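Local coordinates for estrogen receptor (PDB 4N1Y), which probably regulates transcription as a constitutively active member of the steroid hormone receptor family, at residues B[53-56]-B[57-61]; B[106-109]-B[110-113]; B[128-132]-B[133-137]; B[205-208]-B[209-212]. All blocks are in the same frame, centred on the assembly; numbering follows the deposited sequence.

Interaction 1. Residues B[53-56]-B[57-61]; sequences INWA and KNVPG
Ala56 and Val59 are the first and last residues of a type I beta turn, which turns the chain away from the C-terminal end of helix 34-56. The amide of Val59 closes it on the carbonyl of Ala56, with Val59 N 2.7 Å from Ala56 O. A second bond runs from Asn58 N to Trp55 O, though the position of that nitrogen is less sure. Where the chain turns, Lys57 doubles back along the last helical residues. With CG beside the backbone N (chi1 -60°) and the chain beyond extended, the aliphatic part lies alongside Ile53, with Lys57 CE 4.2 Å from Ile53 CG2. A long, flexible lysine suits this exposed place, since its methylenes can pack while the charged end can stay in solvent. Val59 points back inward, and its beta-branched side chain packs between Trp55 and helix 137-149, touching Ala145 and Leu148. Trp55, buried against Ala17 and Leu19, presents a broad face that suits a methyl: Val59 CG2 makes a CH-pi contact 4.0 Å from the centroid of the Trp55 six-membered ring, 19° off the ring normal.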
loop_
_atom_site.group_PDB
_atom_site.type_symbol
_atom_site.label_atom_id
_atom_site.label_comp_id
_atom_site.label_asym_id
_atom_site.label_seq_id
_atom_site.Cartn_x
_atom_site.Cartn_y
_atom_site.Cartn_z
ATOM N N ILE B 53 14.763 -9.979 11.406
ATOM C CA ILE B 53 15.893 -10.428 10.621
ATOM C C ILE B 53 16.202 -11.914 10.830
ATOM O O ILE B 53 16.460 -12.659 9.871
ATOM C CB ILE B 53 17.103 -9.575 10.981
ATOM C CG1 ILE B 53 16.812 -8.126 10.591
ATOM C CG2 ILE B 53 18.395 -10.156 10.381
ATOM C CD1 ILE B 53 17.842 -7.147 11.082
ATOM N N ASN B 54 16.187 -12.340 12.089
ATOM C CA ASN B 54 16.444 -13.737 12.415
ATOM C C ASN B 54 15.275 -14.584 11.931
ATOM O O ASN B 54 15.426 -15.708 11.443
ATOM C CB ASN B 54 16.646 -13.905 13.921
ATOM C CG ASN B 54 17.973 -13.332 14.399
ATOM O OD1 ASN B 54 18.856 -13.027 13.594
ATOM N ND2 ASN B 54 18.127 -13.204 15.716
ATOM N N TRP B 55 14.100 -13.999 12.063
ATOM C CA TRP B 55 12.872 -14.641 11.683
ATOM C C TRP B 55 12.764 -14.815 10.177
ATOM O O TRP B 55 12.347 -15.866 9.700
ATOM C CB TRP B 55 11.703 -13.812 12.205
ATOM C CG TRP B 55 10.441 -14.145 11.561
ATOM C CD1 TRP B 55 9.608 -15.171 11.867
ATOM C CD2 TRP B 55 9.875 -13.473 10.445
ATOM N NE1 TRP B 55 8.531 -15.165 11.022
ATOM C CE2 TRP B 55 8.673 -14.132 10.134
ATOM C CE3 TRP B 55 10.265 -12.366 9.683
ATOM C CZ2 TRP B 55 7.847 -13.725 9.088
ATOM C CZ3 TRP B 55 9.442 -11.959 8.641
ATOM C CH2 TRP B 55 8.241 -12.644 8.354
ATOM N N ALA B 56 13.148 -13.784 9.434
ATOM C CA ALA B 56 13.060 -13.805 7.977
ATOM C C ALA B 56 13.803 -14.999 7.388
ATOM O O ALA B 56 13.311 -15.678 6.477
ATOM C CB ALA B 56 13.605 -12.520 7.398
ATOM N N LYS B 57 14.975 -15.273 7.943
ATOM C CA LYS B 57 15.827 -16.325 7.419
ATOM C C LYS B 57 15.132 -17.681 7.573
ATOM O O LYS B 57 15.509 -18.674 6.936
ATOM C CB LYS B 57 17.187 -16.278 8.116
ATOM C CG LYS B 57 17.856 -14.931 7.875
ATOM C CD LYS B 57 19.223 -14.797 8.508
ATOM C CE LYS B 57 19.796 -13.423 8.185
ATOM N NZ LYS B 57 21.102 -13.165 8.848
ATOM N N ASN B 58 14.076 -17.701 8.382
ATOM C CA ASN B 58 13.294 -18.911 8.559
ATOM C C ASN B 58 12.155 -19.003 7.568
ATOM O O ASN B 58 11.558 -20.063 7.428
ATOM C CB ASN B 58 12.718 -18.995 9.973
ATOM C CG ASN B 58 13.765 -19.276 11.015
ATOM O OD1 ASN B 58 14.769 -18.574 11.116
ATOM N ND2 ASN B 58 13.549 -20.327 11.789
ATOM N N VAL B 59 11.837 -17.907 6.883
ATOM C CA VAL B 59 10.779 -17.976 5.883
ATOM C C VAL B 59 11.283 -18.808 4.712
ATOM O O VAL B 59 12.266 -18.454 4.071
ATOM C CB VAL B 59 10.320 -16.595 5.442
ATOM C CG1 VAL B 59 9.225 -16.722 4.408
ATOM C CG2 VAL B 59 9.808 -15.808 6.661
ATOM N N PRO B 60 10.617 -19.945 4.455
ATOM C CA PRO B 60 11.113 -20.942 3.504
ATOM C C PRO B 60 11.373 -20.336 2.137
ATOM O O PRO B 60 10.494 -19.703 1.552
ATOM C CB PRO B 60 9.994 -21.988 3.453
ATOM C CG PRO B 60 8.826 -21.342 4.083
ATOM C CD PRO B 60 9.341 -20.353 5.057
ATOM N N GLY B 61 12.606 -20.506 1.672
ATOM C CA GLY B 61 13.034 -20.003 0.386
ATOM C C GLY B 61 13.977 -18.831 0.552
ATOM O O GLY B 61 14.877 -18.638 -0.261
#

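Interaction 2. Residues B[106-109]-B[110-113]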
loop_
_atom_site.group_PDB
_atom_site.type_symbol
_atom_site.label_atom_id
_atom_site.label_comp_id
_atom_site.label_asym_id
_atom_site.label_seq_id
_atom_site.Cartn_x
_atom_site.Cartn_y
_atom_site.Cartn_z
ATOM N N LEU B 106 -0.243 2.347 24.461
ATOM C CA LEU B 106 -0.473 3.772 24.236
ATOM C C LEU B 106 -1.800 4.068 23.539
ATOM O O LEU B 106 -2.107 3.514 22.480
ATOM C CB LEU B 106 0.667 4.362 23.410
ATOM C CG LEU B 106 2.081 4.174 23.941
ATOM C CD1 LEU B 106 3.051 4.913 23.044
ATOM C CD2 LEU B 106 2.169 4.684 25.363
ATOM N N ASP B 107 -2.588 4.948 24.137
ATOM C CA ASP B 107 -3.854 5.350 23.541
ATOM C C ASP B 107 -3.686 6.678 22.773
ATOM O O ASP B 107 -2.615 7.300 22.835
ATOM C CB ASP B 107 -4.913 5.454 24.650
ATOM C CG ASP B 107 -6.332 5.558 24.120
ATOM O OD1 ASP B 107 -6.513 5.781 22.902
ATOM O OD2 ASP B 107 -7.267 5.368 24.938
ATOM N N ARG B 108 -4.757 7.106 22.088
ATOM C CA ARG B 108 -4.767 8.259 21.170
ATOM C C ARG B 108 -4.117 9.462 21.823
ATOM O O ARG B 108 -3.471 10.277 21.157
ATOM C CB ARG B 108 -6.191 8.592 20.711
ATOM C CG ARG B 108 -6.975 7.327 20.433
ATOM C CD ARG B 108 -8.227 7.436 19.561
ATOM N NE ARG B 108 -8.368 6.180 18.828
ATOM C CZ ARG B 108 -8.598 6.061 17.522
ATOM N NH1 ARG B 108 -8.759 7.130 16.753
ATOM N NH2 ARG B 108 -8.676 4.855 16.988
ATOM N N SER B 109 -4.346 9.588 23.124
ATOM C CA SER B 109 -3.722 10.617 23.926
ATOM C C SER B 109 -2.206 10.614 23.770
ATOM O O SER B 109 -1.596 11.643 23.470
ATOM C CB SER B 109 -4.092 10.405 25.387
ATOM O OG SER B 109 -5.419 9.932 25.502
ATOM N N SER B 110 -1.606 9.443 23.946
ATOM C CA SER B 110 -0.162 9.318 23.804
ATOM C C SER B 110 0.267 9.586 22.361
ATOM O O SER B 110 1.300 10.220 22.126
ATOM C CB SER B 110 0.307 7.928 24.233
ATOM O OG SER B 110 -0.021 7.661 25.582
ATOM N N TRP B 111 -0.540 9.126 21.402
ATOM C CA TRP B 111 -0.188 9.270 19.993
ATOM C C TRP B 111 0.029 10.726 19.646
ATOM O O TRP B 111 0.911 11.063 18.859
ATOM C CB TRP B 111 -1.269 8.711 19.059
ATOM C CG TRP B 111 -1.720 7.302 19.329
ATOM C CD1 TRP B 111 -1.132 6.383 20.159
ATOM C CD2 TRP B 111 -2.842 6.641 18.731
ATOM N NE1 TRP B 111 -1.837 5.203 20.135
ATOM C CE2 TRP B 111 -2.888 5.332 19.262
ATOM C CE3 TRP B 111 -3.817 7.031 17.805
ATOM C CZ2 TRP B 111 -3.874 4.411 18.891
ATOM C CZ3 TRP B 111 -4.794 6.123 17.445
ATOM C CH2 TRP B 111 -4.816 4.827 17.989
ATOM N N SER B 112 -0.786 11.586 20.237
ATOM C CA SER B 112 -0.646 13.013 20.036
ATOM C C SER B 112 0.662 13.529 20.631
ATOM O O SER B 112 1.329 14.369 20.031
ATOM C CB SER B 112 -1.839 13.737 20.638
ATOM O OG SER B 112 -2.419 12.944 21.657
ATOM N N THR B 113 1.030 13.028 21.808
ATOM C CA THR B 113 2.252 13.484 22.476
ATOM C C THR B 113 3.491 13.272 21.618
ATOM O O THR B 113 4.341 14.166 21.527
ATOM C CB THR B 113 2.486 12.773 23.827
ATOM O OG1 THR B 113 1.362 12.985 24.692
ATOM C CG2 THR B 113 3.746 13.316 24.493
#
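Leu106, on strand 104-107, and Trp111, in the first turn of helix 108-113, are joined by a side-chain hydrogen bond where strand gives way to helix. Trp111 NE1 reaches Leu106 O at 2.9 Å, above the carbonyl plane, and the oxygen lies somewhat out of the indole plane. Tryptophan suits this place because its one N-H can bond Leu106 O while the ring's carbons pack on Arg108. The backbone bonds start the helix: Trp111 N donates to Asp107 O at 3.1 Å and Ser112 N to Arg108 O at 3.1 Å, with a weak bond from Ser110 N to Asp107 O. Asp107 occupies the N-cap position, but its side chain makes no capping bond.

Among the ring contacts, Arg108 CA sits 3.8 Å from the centroid of the Trp111 five-membered ring, over its face, in a CH-pi contact. The Arg108 side chain continues in the same direction as the indole, and Trp111 CZ3 lies under the middle of the guanidinium, 3.8 Å from Arg108 CZ. The two planes are 46° apart, so this is not a flat stack.

In apolar contact, Leu106 CB meets Ser110 CB at 3.7 Å, and a side chain as short as serine's allows that approach.

Arg108 NH2 is also bound by Gly95 O, and Leu106 pairs with Leu98 across the two-stranded sheet. Trp111 continues onto helix 117-132, meeting Phe120 edge-to-face and packing on Thr117 and Ala124, so strand, short helix and long helix share one indole.

Interaction 3. Residues B[128-132]-B[133-137]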
loop_
_atom_site.group_PDB
_atom_site.type_symbol
_atom_site.label_atom_id
_atom_site.label_comp_id
_atom_site.label_asym_id
_atom_site.label_seq_id
_atom_site.Cartn_x
_atom_site.Cartn_y
_atom_site.Cartn_z
ATOM N N GLU B 128 -8.455 -2.992 14.256
ATOM C CA GLU B 128 -9.876 -3.232 14.380
ATOM C C GLU B 128 -10.406 -4.112 13.256
ATOM O O GLU B 128 -11.269 -4.971 13.474
ATOM C CB GLU B 128 -10.649 -1.925 14.359
ATOM C CG GLU B 128 -12.041 -2.086 14.926
ATOM C CD GLU B 128 -12.927 -0.909 14.627
ATOM O OE1 GLU B 128 -12.391 0.154 14.248
ATOM O OE2 GLU B 128 -14.162 -1.052 14.771
ATOM N N GLN B 129 -9.887 -3.905 12.053
ATOM C CA GLN B 129 -10.312 -4.712 10.930
ATOM C C GLN B 129 -9.891 -6.158 11.100
ATOM O O GLN B 129 -10.659 -7.071 10.771
ATOM C CB GLN B 129 -9.767 -4.150 9.633
ATOM C CG GLN B 129 -10.284 -2.776 9.360
ATOM C CD GLN B 129 -11.774 -2.751 9.239
ATOM O OE1 GLN B 129 -12.370 -3.647 8.647
ATOM N NE2 GLN B 129 -12.400 -1.725 9.813
ATOM N N MET B 130 -8.699 -6.367 11.646
ATOM C CA MET B 130 -8.228 -7.724 11.903
ATOM C C MET B 130 -9.143 -8.401 12.912
ATOM O O MET B 130 -9.481 -9.580 12.774
ATOM C CB MET B 130 -6.795 -7.724 12.405
ATOM C CG MET B 130 -5.785 -7.145 11.426
ATOM S SD MET B 130 -4.177 -7.066 12.254
ATOM C CE MET B 130 -3.034 -7.131 10.887
ATOM N N MET B 131 -9.503 -7.653 13.947
ATOM C CA MET B 131 -10.434 -8.133 14.962
ATOM C C MET B 131 -11.752 -8.513 14.312
ATOM O O MET B 131 -12.315 -9.558 14.589
ATOM C CB MET B 131 -10.663 -7.072 16.049
ATOM C CG MET B 131 -11.682 -7.485 17.090
ATOM S SD MET B 131 -12.284 -6.142 18.134
ATOM C CE MET B 131 -13.307 -5.257 16.948
ATOM N N GLN B 132 -12.250 -7.637 13.454
ATOM C CA GLN B 132 -13.522 -7.866 12.796
ATOM C C GLN B 132 -13.488 -9.043 11.820
ATOM O O GLN B 132 -14.495 -9.712 11.626
ATOM C CB GLN B 132 -13.956 -6.597 12.072
ATOM C CG GLN B 132 -14.406 -5.496 13.022
ATOM C CD GLN B 132 -15.033 -4.326 12.299
ATOM O OE1 GLN B 132 -14.428 -3.741 11.397
ATOM N NE2 GLN B 132 -16.249 -3.971 12.691
ATOM N N ASN B 133 -12.332 -9.302 11.213
ATOM C CA ASN B 133 -12.199 -10.426 10.291
ATOM C C ASN B 133 -11.772 -11.725 10.958
ATOM O O ASN B 133 -11.445 -12.698 10.279
ATOM C CB ASN B 133 -11.220 -10.083 9.191
ATOM C CG ASN B 133 -11.809 -9.144 8.195
ATOM O OD1 ASN B 133 -12.681 -9.527 7.414
ATOM N ND2 ASN B 133 -11.354 -7.894 8.213
ATOM N N HIS B 134 -11.750 -11.715 12.287
ATOM C CA HIS B 134 -11.443 -12.897 13.086
ATOM C C HIS B 134 -10.169 -13.570 12.613
ATOM O O HIS B 134 -10.125 -14.784 12.411
ATOM C CB HIS B 134 -12.616 -13.857 13.049
ATOM C CG HIS B 134 -13.863 -13.278 13.637
ATOM N ND1 HIS B 134 -14.050 -13.141 14.995
ATOM C CD2 HIS B 134 -14.971 -12.768 13.050
ATOM C CE1 HIS B 134 -15.230 -12.590 15.220
ATOM N NE2 HIS B 134 -15.809 -12.355 14.056
ATOM N N LEU B 135 -9.146 -12.750 12.405
ATOM C CA LEU B 135 -7.868 -13.208 11.900
ATOM C C LEU B 135 -7.184 -14.161 12.878
ATOM O O LEU B 135 -7.043 -13.848 14.058
ATOM C CB LEU B 135 -6.962 -12.020 11.618
ATOM C CG LEU B 135 -5.773 -12.361 10.733
ATOM C CD1 LEU B 135 -6.183 -12.277 9.282
ATOM C CD2 LEU B 135 -4.587 -11.461 11.051
ATOM N N HIS B 136 -6.767 -15.320 12.371
ATOM C CA HIS B 136 -6.037 -16.321 13.143
ATOM C C HIS B 136 -4.519 -16.033 13.127
ATOM O O HIS B 136 -4.034 -15.348 12.216
ATOM C CB HIS B 136 -6.330 -17.696 12.562
ATOM C CG HIS B 136 -5.880 -18.832 13.424
ATOM N ND1 HIS B 136 -4.608 -19.366 13.354
ATOM C CD2 HIS B 136 -6.542 -19.550 14.362
ATOM C CE1 HIS B 136 -4.506 -20.357 14.222
ATOM N NE2 HIS B 136 -5.664 -20.487 14.848
ATOM N N LYS B 137 -3.784 -16.510 14.137
ATOM C CA LYS B 137 -2.325 -16.329 14.178
ATOM C C LYS B 137 -1.663 -16.837 12.896
ATOM O O LYS B 137 -0.838 -16.129 12.284
ATOM C CB LYS B 137 -1.703 -17.035 15.378
ATOM C CG LYS B 137 -0.223 -16.723 15.552
ATOM C CD LYS B 137 0.423 -17.670 16.548
ATOM C CE LYS B 137 1.925 -17.432 16.689
ATOM N NZ LYS B 137 2.478 -18.163 17.875
#
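Asn133 has its CG beside its own backbone N (chi1 -75°), which turns the amide back toward the helix, and His134 takes a left-handed backbone conformation (phi 50°) that ends the helical path. The first torsion lets Asn133 hold Gln129 O twice: ND2 and the backbone N both lie 2.8 Å from it and arrive from opposite faces of the carbonyl plane. A short amide side chain suits this place, since it adds a second donor to a carbonyl at the end of the helix. The turn at His134 brings two amides back onto the last turn. Leu135 N reaches Met130 O at 3.2 Å in a nearly straight bond (173°), and His134 N reaches Met131 O at 3.2 Å. Leucine suits the next position because its side chain turns inward: Leu135 CB is 4.4 Å from Met130 CB, and the two residues continue the core toward Phe88 and Leu84 of helix 67-89. Glu128 OE2 forms a salt bridge with Arg155 of the second subunit, placing this helix end at the subunit interface. The paired bonds at Met130 O and Met131 O, with His134 as C-prime residue, make this a Schellman motif ending helix 117-132.

Interaction 4. Residues B[205-208]-B[209-212]; sequences GIAF and FQRL
Phe208 O is approached by two backbone amides of the next turn: Leu212 N at 2.9 Å, and Arg211 N at 3.1 Å in a weak bond. The regular helical pattern continues upstream, where Phe209 N donates to Gly205 O and Gln210 N to Ile206 O. Phe208 has its CG anti to the backbone N (chi1 179°), which swings the ring out past the following turn. Three neighbours meet it there. Leu212 CD1 approaches Phe208 CE2 at 3.8 Å, Phe209 CD1 lies in the ring plane 3.9 Å from Phe208 CD2, and Arg211 NH2 comes to Phe208 CD1 at 3.6 Å. This last approach is edge to edge, with ring and guanidinium planes 70° apart, so no cation-pi stack is formed. A phenylalanine suits the buried position, the ring also packing on Met116, whereas arginine suits its exposed place by laying the end of its guanidinium, NH2, at the edge of the ring. On another side, Ile206 CG2 meets Gln210 CD at 4.0 Å; the isoleucine continues inward to Trp78 and Met79, while Gln210 NE2 has a weak bond to Leu228 O near the C terminus. Phe209 and Leu212 face helix 34-56 through Val42 and Leu38. Such an amphipathic long helix, packed against helices 34-56 and 67-89, is characteristic of the layered alpha-helical sandwich of nuclear receptor ligand-binding domains.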
loop_
_atom_site.group_PDB
_atom_site.type_symbol
_atom_site.label_atom_id
_atom_site.label_comp_id
_atom_site.label_asym_id
_atom_site.label_seq_id
_atom_site.Cartn_x
_atom_site.Cartn_y
_atom_site.Cartn_z
ATOM N N GLY B 205 5.792 5.975 8.541
ATOM C CA GLY B 205 6.601 5.575 9.676
ATOM C C GLY B 205 8.070 5.853 9.455
ATOM O O GLY B 205 8.712 6.543 10.254
ATOM N N ILE B 206 8.591 5.351 8.342
ATOM C CA ILE B 206 10.002 5.518 8.029
ATOM C C ILE B 206 10.352 6.993 7.865
ATOM O O ILE B 206 11.346 7.449 8.422
ATOM C CB ILE B 206 10.382 4.730 6.764
ATOM C CG1 ILE B 206 10.477 3.237 7.110
ATOM C CG2 ILE B 206 11.700 5.239 6.171
ATOM C CD1 ILE B 206 10.500 2.333 5.930
ATOM N N ALA B 207 9.505 7.746 7.165
ATOM C CA ALA B 207 9.738 9.173 6.984
ATOM C C ALA B 207 9.825 9.878 8.321
ATOM O O ALA B 207 10.697 10.732 8.523
ATOM C CB ALA B 207 8.659 9.794 6.141
ATOM N N PHE B 208 8.921 9.534 9.230
ATOM C CA PHE B 208 8.940 10.143 10.561
ATOM C C PHE B 208 10.226 9.813 11.321
ATOM O O PHE B 208 10.843 10.689 11.920
ATOM C CB PHE B 208 7.716 9.706 11.369
ATOM C CG PHE B 208 7.673 10.278 12.761
ATOM C CD1 PHE B 208 7.200 11.566 12.977
ATOM C CD2 PHE B 208 8.051 9.517 13.851
ATOM C CE1 PHE B 208 7.145 12.099 14.248
ATOM C CE2 PHE B 208 7.994 10.042 15.126
ATOM C CZ PHE B 208 7.536 11.332 15.326
ATOM N N PHE B 209 10.635 8.552 11.279
ATOM C CA PHE B 209 11.828 8.129 11.993
ATOM C C PHE B 209 13.082 8.780 11.396
ATOM O O PHE B 209 14.034 9.084 12.120
ATOM C CB PHE B 209 11.939 6.610 11.985
ATOM C CG PHE B 209 11.229 5.958 13.133
ATOM C CD1 PHE B 209 9.862 6.107 13.292
ATOM C CD2 PHE B 209 11.924 5.197 14.054
ATOM C CE1 PHE B 209 9.210 5.512 14.344
ATOM C CE2 PHE B 209 11.269 4.601 15.113
ATOM C CZ PHE B 209 9.915 4.765 15.258
ATOM N N GLN B 210 13.072 9.020 10.086
ATOM C CA GLN B 210 14.189 9.693 9.455
ATOM C C GLN B 210 14.325 11.104 10.011
ATOM O O GLN B 210 15.437 11.576 10.255
ATOM C CB GLN B 210 14.012 9.747 7.938
ATOM C CG GLN B 210 14.128 8.409 7.228
ATOM C CD GLN B 210 13.889 8.525 5.730
ATOM O OE1 GLN B 210 12.971 9.219 5.292
ATOM N NE2 GLN B 210 14.719 7.853 4.937
ATOM N N ARG B 211 13.199 11.763 10.271
ATOM C CA ARG B 211 13.235 13.136 10.771
ATOM C C ARG B 211 13.534 13.167 12.265
ATOM O O ARG B 211 14.062 14.142 12.784
ATOM C CB ARG B 211 11.922 13.860 10.489
ATOM C CG ARG B 211 11.754 14.378 9.070
ATOM C CD ARG B 211 10.418 15.070 8.914
ATOM N NE ARG B 211 9.367 14.403 9.669
ATOM C CZ ARG B 211 8.139 14.890 9.827
ATOM N NH1 ARG B 211 7.807 16.055 9.266
ATOM N NH2 ARG B 211 7.234 14.186 10.509
ATOM N N LEU B 212 13.179 12.091 12.953
ATOM C CA LEU B 212 13.587 11.887 14.337
ATOM C C LEU B 212 15.090 11.758 14.402
ATOM O O LEU B 212 15.744 12.374 15.257
ATOM C CB LEU B 212 12.947 10.634 14.925
ATOM C CG LEU B 212 11.781 10.861 15.882
ATOM C CD1 LEU B 212 11.489 9.567 16.605
ATOM C CD2 LEU B 212 12.082 11.986 16.845
#

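All four contacts are local and lie in series along the chain, so none nests within or crosses another. Interaction 1 comes first, at the exit of helix 34-56, where a turn starts the loop toward helix 67-89. Interaction 2 follows on the opposite side of the chain's centre, at the passage from the small sheet into helix 108-113. Interaction 3 ends helix 117-132, which comes next in the chain, and its nearest atoms are about 7 Å from those of interaction 2. Interaction 4 lies within helix 187-215, its centre about 28 Å from that of interaction 3. Helix 67-89 links the last two, packing against residues of both.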